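PDB 4J8P: flavodoxin from Bacteroides uniformis, which binds flavin mononucleotide and, as a flavodoxin-family protein, probably serves in electron transfer. Local coordinates for residues G6-A11 / T82-F87. Residues are numbered along the deposited sequence; the frame is centred on the assembly and turned at random.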
loop_
_atom_site.group_PDB
_atom_site.type_symbol
_atom_site.label_atom_id
_atom_site.label_comp_id
_atom_site.label_asym_id
_atom_site.label_seq_id
_atom_site.Cartn_x
_atom_site.Cartn_y
_atom_site.Cartn_z
ATOM N N GLY A 6 6.885 -14.783 13.017
ATOM C CA GLY A 6 7.802 -14.775 11.881
ATOM C C GLY A 6 7.118 -14.906 10.532
ATOM O O GLY A 6 7.767 -15.290 9.554
ATOM N N LYS A 7 5.806 -14.573 10.467
ATOM C CA LYS A 7 4.992 -14.683 9.250
ATOM C C LYS A 7 5.088 -13.425 8.389
ATOM O O LYS A 7 5.651 -12.419 8.825
ATOM C CB LYS A 7 3.518 -14.951 9.575
ATOM C CG LYS A 7 3.231 -16.252 10.337
ATOM C CD LYS A 7 2.146 -17.078 9.643
ATOM C CE LYS A 7 0.725 -16.628 9.910
ATOM N NZ LYS A 7 0.230 -17.097 11.233
ATOM N N THR A 8 4.572 -13.509 7.150
ATOM C CA THR A 8 4.597 -12.377 6.221
ATOM C C THR A 8 3.179 -11.992 5.851
ATOM O O THR A 8 2.331 -12.850 5.571
ATOM C CB THR A 8 5.452 -12.699 4.970
ATOM O OG1 THR A 8 6.802 -12.955 5.389
ATOM C CG2 THR A 8 5.427 -11.571 3.919
ATOM N N LEU A 9 2.918 -10.676 5.890
ATOM C CA LEU A 9 1.625 -10.117 5.515
ATOM C C LEU A 9 1.789 -9.361 4.221
ATOM O O LEU A 9 2.751 -8.610 4.111
ATOM C CB LEU A 9 1.114 -9.155 6.620
ATOM C CG LEU A 9 -0.267 -8.499 6.359
ATOM C CD1 LEU A 9 -1.376 -9.568 6.337
ATOM C CD2 LEU A 9 -0.599 -7.444 7.432
ATOM N N VAL A 10 0.869 -9.538 3.237
ATOM C CA VAL A 10 0.893 -8.702 2.031
ATOM C C VAL A 10 -0.400 -7.919 2.089
ATOM O O VAL A 10 -1.465 -8.481 1.804
ATOM C CB VAL A 10 1.079 -9.488 0.715
ATOM C CG1 VAL A 10 0.963 -8.580 -0.511
ATOM C CG2 VAL A 10 2.415 -10.222 0.725
ATOM N N ALA A 11 -0.317 -6.668 2.559
ATOM C CA ALA A 11 -1.458 -5.768 2.673
ATOM C C ALA A 11 -1.500 -4.860 1.459
ATOM O O ALA A 11 -0.438 -4.454 0.964
ATOM C CB ALA A 11 -1.332 -4.940 3.940
ATOM N N THR A 82 7.289 -9.368 8.818
ATOM C CA THR A 82 7.466 -8.721 7.520
ATOM C C THR A 82 6.124 -8.334 6.972
ATOM O O THR A 82 5.228 -9.187 6.914
ATOM C CB THR A 82 8.200 -9.656 6.520
ATOM O OG1 THR A 82 9.444 -10.069 7.086
ATOM C CG2 THR A 82 8.512 -8.962 5.179
ATOM N N ILE A 83 5.974 -7.070 6.560
ATOM C CA ILE A 83 4.715 -6.600 6.002
ATOM C C ILE A 83 4.972 -5.864 4.713
ATOM O O ILE A 83 5.685 -4.855 4.709
ATOM C CB ILE A 83 3.934 -5.692 6.988
ATOM C CG1 ILE A 83 3.667 -6.456 8.333
ATOM C CG2 ILE A 83 2.610 -5.180 6.310
ATOM C CD1 ILE A 83 2.923 -5.667 9.371
ATOM N N TYR A 84 4.399 -6.370 3.628
ATOM C CA TYR A 84 4.437 -5.644 2.348
ATOM C C TYR A 84 3.197 -4.758 2.301
ATOM O O TYR A 84 2.127 -5.201 2.748
ATOM C CB TYR A 84 4.400 -6.607 1.172
ATOM C CG TYR A 84 5.650 -7.412 0.978
ATOM C CD1 TYR A 84 5.919 -8.515 1.778
ATOM C CD2 TYR A 84 6.564 -7.081 -0.027
ATOM C CE1 TYR A 84 7.095 -9.256 1.612
ATOM C CE2 TYR A 84 7.723 -7.833 -0.222
ATOM C CZ TYR A 84 7.979 -8.918 0.602
ATOM O OH TYR A 84 9.130 -9.660 0.437
ATOM N N ILE A 85 3.321 -3.493 1.816
ATOM C CA ILE A 85 2.162 -2.595 1.724
ATOM C C ILE A 85 2.095 -2.116 0.307
ATOM O O ILE A 85 3.022 -1.437 -0.152
ATOM C CB ILE A 85 2.257 -1.410 2.722
ATOM C CG1 ILE A 85 2.370 -1.940 4.170
ATOM C CG2 ILE A 85 1.013 -0.490 2.547
ATOM C CD1 ILE A 85 2.455 -0.815 5.195
ATOM N N GLY A 86 1.041 -2.498 -0.409
ATOM C CA GLY A 86 0.907 -2.123 -1.813
ATOM C C GLY A 86 -0.160 -1.088 -2.057
ATOM O O GLY A 86 -1.183 -1.074 -1.364
ATOM N N PHE A 87 0.059 -0.260 -3.065
ATOM C CA PHE A 87 -0.931 0.773 -3.396
ATOM C C PHE A 87 -0.749 1.319 -4.785
ATOM O O PHE A 87 0.357 1.277 -5.313
ATOM C CB PHE A 87 -0.804 1.970 -2.406
ATOM C CG PHE A 87 0.631 2.393 -2.142
ATOM C CD1 PHE A 87 1.357 1.823 -1.095
ATOM C CD2 PHE A 87 1.250 3.368 -2.939
ATOM C CE1 PHE A 87 2.694 2.173 -0.867
ATOM C CE2 PHE A 87 2.597 3.708 -2.734
ATOM C CZ PHE A 87 3.305 3.130 -1.672
#
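The ring of Y84 presents one edge to the strand 7-11: CG2 of T8 lies near the ring plane, 3.7 Å from CE1 of Y84, and the carbonyl oxygen of L9 sits at the same CD1 side, also in plane. V10 comes in obliquely, with its CG2 4.0 Å from CD1 of Y84. Two torsions bring about this meeting: the T8 methyl is anti to its own backbone N and reaches forward along the strand, while the Y84 ring swings back beside its N (chi1 -71°). V30 of helix 18-30 touches T8, V10 and Y84, so that helix packs on this face, where T8 and T82 also run side by side.

L9, A11, I83 and I85 point to the other face. There the L9 branch CD2 lies alongside CG2 of I83 at 4.1 Å, and F101 of helix 96-102 touches both A11 and I85.

Between the two layers the backbones are joined in parallel register. The carbonyl of T82 receives L9 N, L9 O takes Y84 N at 2.8 Å, and Y84 O accepts A11 N at 2.9 Å. A11 O then takes G86 N at 2.8 Å; at the start, by contrast, T82 N to K7 O is weak at 3.5 Å. The L9 carbonyl additionally meets the CA-H of I83. With T33 and Y35 bonding the far side of strand 7-12, these are neighbouring inner strands of the five-stranded parallel sheet, ordered 2-1-3-4-5 and covered by helices on both faces: the flavodoxin-like fold.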